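Local coordinates for protein precorrin-8x Methyl Mutase (Thermus thermophilus, PDB 1V9C) that probably catalyses the methyl-group migration of precorrin-8X that yields hydrogenobyrinate, a step in the biosynthesis of adenosylcobalamin, at residues 62-76 / 124-136. Residues are numbered along the deposited sequence; the frame is centred on the assembly and turned at random.
Sequences AIQAGARILVDARMI and GLLDGAIVGVGNA
Ile130 N and Gly132 N donate to Arg68 O and Leu70 O, and Leu70 N and Asp72 N donate back to Ile130 O and Gly132 O: the ladder of parallel strands 69-71 and 130-133, neighbours inside a doubly wound alpha/beta sheet. The shortest rung, Gly132 N to Leu70 O, measures 2.7 Å. Past the strand ends the Asp72 carboxylate takes over. Its CG sits between backbone N and carbonyl carbon (chi1 77°), which turns the oxygens onto the backbone of 134-136. OD2 accepts from Ala136 N at 2.6 Å, nearly along its C-O bond. The same oxygen uses its syn lone pair for Asn135 N at 2.8 Å. OD1 takes Gly134 N, 35° out of the carboxylate plane.

Leu70 CD1 wedges among Leu126 CD2, Ala129 CB and the backbone of Leu125, while on the other face Ile130 CD1 reaches Ala62 CB (3.7 Å) and Ile63 CG1. Before the strands begin, Leu125 CD2 sits over the centre of one face of the Arg68 guanidinium, 3.6 Å above its plane.

With an alanine at Asp72 both oxygens are gone, and the amides of Gly134, Asn135 and Ala136 would probably be left without a partner here, the 134-136 loop freer to shift. Because Ala136 is the N-cap of helix 137-147, the buried carboxylate ties the end of strand 69-71 to the start of the helix that follows strand 130-133, and its negative charge is likely to be eased by these amides.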
loop_
_atom_site.group_PDB
_atom_site.type_symbol
_atom_site.label_atom_id
_atom_site.label_comp_id
_atom_site.label_asym_id
_atom_site.label_seq_id
_atom_site.Cartn_x
_atom_site.Cartn_y
_atom_site.Cartn_z
ATOM N N ALA B 62 18.787 -4.551 14.365
ATOM C CA ALA B 62 18.786 -3.169 13.899
ATOM C C ALA B 62 17.620 -2.418 14.524
ATOM O O ALA B 62 17.762 -1.281 14.981
ATOM C CB ALA B 62 18.691 -3.130 12.391
ATOM N N ILE B 63 16.458 -3.055 14.546
ATOM C CA ILE B 63 15.286 -2.427 15.135
ATOM C C ILE B 63 15.609 -1.983 16.561
ATOM O O ILE B 63 15.382 -0.834 16.934
ATOM C CB ILE B 63 14.099 -3.402 15.168
ATOM C CG1 ILE B 63 13.597 -3.656 13.750
ATOM C CG2 ILE B 63 12.995 -2.845 16.015
ATOM C CD1 ILE B 63 12.662 -4.825 13.665
ATOM N N GLN B 64 16.145 -2.908 17.342
ATOM C CA GLN B 64 16.511 -2.661 18.734
ATOM C C GLN B 64 17.637 -1.650 18.921
ATOM O O GLN B 64 17.715 -0.988 19.959
ATOM C CB GLN B 64 16.896 -3.980 19.397
ATOM C CG GLN B 64 15.709 -4.868 19.655
ATOM C CD GLN B 64 16.108 -6.266 20.044
ATOM O OE1 GLN B 64 15.263 -7.087 20.413
ATOM N NE2 GLN B 64 17.402 -6.556 19.959
ATOM N N ALA B 65 18.506 -1.541 17.919
ATOM C CA ALA B 65 19.624 -0.612 17.965
ATOM C C ALA B 65 19.121 0.800 17.751
ATOM O O ALA B 65 19.823 1.775 18.028
ATOM C CB ALA B 65 20.635 -0.961 16.888
ATOM N N GLY B 66 17.901 0.912 17.246
ATOM C CA GLY B 66 17.354 2.228 16.999
ATOM C C GLY B 66 17.686 2.630 15.580
ATOM O O GLY B 66 17.642 3.814 15.227
ATOM N N ALA B 67 18.004 1.627 14.767
ATOM C CA ALA B 67 18.341 1.825 13.361
ATOM C C ALA B 67 17.267 2.623 12.632
ATOM O O ALA B 67 16.081 2.561 12.986
ATOM C CB ALA B 67 18.528 0.486 12.684
ATOM N N ARG B 68 17.692 3.383 11.626
ATOM C CA ARG B 68 16.773 4.187 10.831
ATOM C C ARG B 68 16.118 3.283 9.787
ATOM O O ARG B 68 16.622 2.209 9.489
ATOM C CB ARG B 68 17.512 5.299 10.087
ATOM C CG ARG B 68 18.102 6.399 10.933
ATOM C CD ARG B 68 18.391 7.595 10.033
ATOM N NE ARG B 68 19.108 8.669 10.710
ATOM C CZ ARG B 68 20.371 8.591 11.113
ATOM N NH1 ARG B 68 21.075 7.484 10.910
ATOM N NH2 ARG B 68 20.931 9.626 11.717
ATOM N N ILE B 69 15.000 3.732 9.232
ATOM C CA ILE B 69 14.299 2.979 8.205
ATOM C C ILE B 69 14.226 3.916 7.012
ATOM O O ILE B 69 13.615 4.980 7.079
ATOM C CB ILE B 69 12.882 2.566 8.712
ATOM C CG1 ILE B 69 13.034 1.586 9.884
ATOM C CG2 ILE B 69 12.054 1.946 7.590
ATOM C CD1 ILE B 69 11.786 1.434 10.727
ATOM N N LEU B 70 14.891 3.537 5.930
ATOM C CA LEU B 70 14.911 4.352 4.725
ATOM C C LEU B 70 13.971 3.686 3.737
ATOM O O LEU B 70 14.088 2.499 3.467
ATOM C CB LEU B 70 16.330 4.409 4.149
ATOM C CG LEU B 70 17.440 4.588 5.187
ATOM C CD1 LEU B 70 18.802 4.568 4.510
ATOM C CD2 LEU B 70 17.232 5.881 5.919
ATOM N N VAL B 71 13.040 4.455 3.194
ATOM C CA VAL B 71 12.078 3.881 2.283
ATOM C C VAL B 71 11.997 4.636 0.969
ATOM O O VAL B 71 12.412 5.798 0.884
ATOM C CB VAL B 71 10.686 3.789 2.979
ATOM C CG1 VAL B 71 10.809 2.932 4.214
ATOM C CG2 VAL B 71 10.186 5.175 3.385
ATOM N N ASP B 72 11.455 3.963 -0.046
ATOM C CA ASP B 72 11.333 4.527 -1.390
ATOM C C ASP B 72 9.946 5.045 -1.770
ATOM O O ASP B 72 9.661 5.247 -2.958
ATOM C CB ASP B 72 11.759 3.477 -2.411
ATOM C CG ASP B 72 10.690 2.429 -2.644
ATOM O OD1 ASP B 72 9.801 2.284 -1.778
ATOM O OD2 ASP B 72 10.743 1.747 -3.689
ATOM N N ALA B 73 9.077 5.244 -0.785
ATOM C CA ALA B 73 7.738 5.752 -1.062
ATOM C C ALA B 73 7.065 6.254 0.196
ATOM O O ALA B 73 7.195 5.656 1.270
ATOM C CB ALA B 73 6.867 4.673 -1.721
ATOM N N ARG B 74 6.334 7.354 0.050
ATOM C CA ARG B 74 5.614 7.956 1.166
ATOM C C ARG B 74 4.570 7.006 1.758
ATOM O O ARG B 74 4.380 6.978 2.975
ATOM C CB ARG B 74 4.955 9.252 0.708
ATOM C CG ARG B 74 4.190 9.104 -0.579
ATOM C CD ARG B 74 4.077 10.428 -1.306
ATOM N NE ARG B 74 3.358 10.284 -2.567
ATOM C CZ ARG B 74 3.464 11.133 -3.581
ATOM N NH1 ARG B 74 4.263 12.191 -3.483
ATOM N NH2 ARG B 74 2.776 10.922 -4.694
ATOM N N MET B 75 3.915 6.213 0.907
ATOM C CA MET B 75 2.912 5.260 1.393
ATOM C C MET B 75 3.528 4.382 2.476
ATOM O O MET B 75 2.887 4.070 3.477
ATOM C CB MET B 75 2.383 4.368 0.254
ATOM C CG MET B 75 1.364 5.051 -0.632
ATOM S SD MET B 75 0.454 3.898 -1.693
ATOM C CE MET B 75 -0.792 3.290 -0.582
ATOM N N ILE B 76 4.772 3.973 2.262
ATOM C CA ILE B 76 5.468 3.166 3.260
ATOM C C ILE B 76 5.703 3.988 4.529
ATOM O O ILE B 76 5.430 3.526 5.643
ATOM C CB ILE B 76 6.831 2.673 2.715
ATOM C CG1 ILE B 76 6.576 1.665 1.588
ATOM C CG2 ILE B 76 7.682 2.089 3.828
ATOM C CD1 ILE B 76 7.827 1.112 0.956
ATOM N N GLY B 124 25.676 9.480 5.210
ATOM C CA GLY B 124 25.919 8.408 6.149
ATOM C C GLY B 124 24.617 7.928 6.759
ATOM O O GLY B 124 24.387 8.094 7.957
ATOM N N LEU B 125 23.759 7.338 5.929
ATOM C CA LEU B 125 22.469 6.834 6.388
ATOM C C LEU B 125 22.286 5.370 6.048
ATOM O O LEU B 125 21.460 4.693 6.656
ATOM C CB LEU B 125 21.320 7.626 5.759
ATOM C CG LEU B 125 21.221 9.118 6.080
ATOM C CD1 LEU B 125 19.982 9.699 5.412
ATOM C CD2 LEU B 125 21.163 9.324 7.574
ATOM N N LEU B 126 23.058 4.878 5.087
ATOM C CA LEU B 126 22.942 3.493 4.660
ATOM C C LEU B 126 23.515 2.476 5.615
ATOM O O LEU B 126 23.017 1.353 5.706
ATOM C CB LEU B 126 23.598 3.295 3.297
ATOM C CG LEU B 126 22.916 3.950 2.107
ATOM C CD1 LEU B 126 23.695 3.615 0.855
ATOM C CD2 LEU B 126 21.488 3.463 1.999
ATOM N N ASP B 127 24.570 2.851 6.322
ATOM C CA ASP B 127 25.191 1.919 7.240
ATOM C C ASP B 127 24.395 1.774 8.525
ATOM O O ASP B 127 24.149 2.750 9.241
ATOM C CB ASP B 127 26.634 2.348 7.518
ATOM C CG ASP B 127 27.512 2.269 6.271
ATOM O OD1 ASP B 127 27.629 1.168 5.684
ATOM O OD2 ASP B 127 28.077 3.307 5.873
ATOM N N GLY B 128 23.985 0.535 8.792
ATOM C CA GLY B 128 23.201 0.222 9.974
ATOM C C GLY B 128 21.709 0.371 9.731
ATOM O O GLY B 128 20.895 0.068 10.601
ATOM N N ALA B 129 21.342 0.816 8.536
ATOM C CA ALA B 129 19.940 1.038 8.219
ATOM C C ALA B 129 19.172 -0.125 7.614
ATOM O O ALA B 129 19.746 -1.045 7.025
ATOM C CB ALA B 129 19.812 2.244 7.317
ATOM N N ILE B 130 17.856 -0.079 7.800
ATOM C CA ILE B 130 16.959 -1.071 7.245
ATOM C C ILE B 130 16.361 -0.320 6.069
ATOM O O ILE B 130 15.785 0.752 6.245
ATOM C CB ILE B 130 15.848 -1.461 8.245
ATOM C CG1 ILE B 130 16.448 -2.323 9.356
ATOM C CG2 ILE B 130 14.745 -2.248 7.521
ATOM C CD1 ILE B 130 15.538 -2.504 10.564
ATOM N N VAL B 131 16.525 -0.864 4.870
ATOM C CA VAL B 131 16.022 -0.218 3.670
ATOM C C VAL B 131 14.791 -0.918 3.124
ATOM O O VAL B 131 14.798 -2.126 2.911
ATOM C CB VAL B 131 17.097 -0.181 2.572
ATOM C CG1 VAL B 131 16.581 0.606 1.378
ATOM C CG2 VAL B 131 18.372 0.464 3.120
ATOM N N GLY B 132 13.733 -0.145 2.904
ATOM C CA GLY B 132 12.494 -0.705 2.400
ATOM C C GLY B 132 12.156 -0.207 1.016
ATOM O O GLY B 132 11.895 0.982 0.812
ATOM N N VAL B 133 12.157 -1.121 0.054
ATOM C CA VAL B 133 11.834 -0.768 -1.321
ATOM C C VAL B 133 10.598 -1.541 -1.784
ATOM O O VAL B 133 10.595 -2.770 -1.809
ATOM C CB VAL B 133 13.028 -1.073 -2.269
ATOM C CG1 VAL B 133 12.722 -0.591 -3.682
ATOM C CG2 VAL B 133 14.287 -0.401 -1.741
ATOM N N GLY B 134 9.545 -0.814 -2.135
ATOM C CA GLY B 134 8.341 -1.465 -2.601
ATOM C C GLY B 134 7.834 -0.791 -3.858
ATOM O O GLY B 134 6.756 -1.126 -4.350
ATOM N N ASN B 135 8.612 0.146 -4.398
ATOM C CA ASN B 135 8.173 0.886 -5.573
ATOM C C ASN B 135 9.178 1.256 -6.658
ATOM O O ASN B 135 8.811 1.337 -7.822
ATOM C CB ASN B 135 7.486 2.165 -5.099
ATOM C CG ASN B 135 6.576 1.913 -3.916
ATOM O OD1 ASN B 135 5.433 1.488 -4.076
ATOM N ND2 ASN B 135 7.095 2.134 -2.714
ATOM N N ALA B 136 10.433 1.502 -6.298
ATOM C CA ALA B 136 11.416 1.924 -7.299
ATOM C C ALA B 136 12.543 0.938 -7.545
ATOM O O ALA B 136 13.520 0.918 -6.806
ATOM C CB ALA B 136 11.999 3.279 -6.906
HETATM O O HOH W 1 24.157 8.841 11.132
#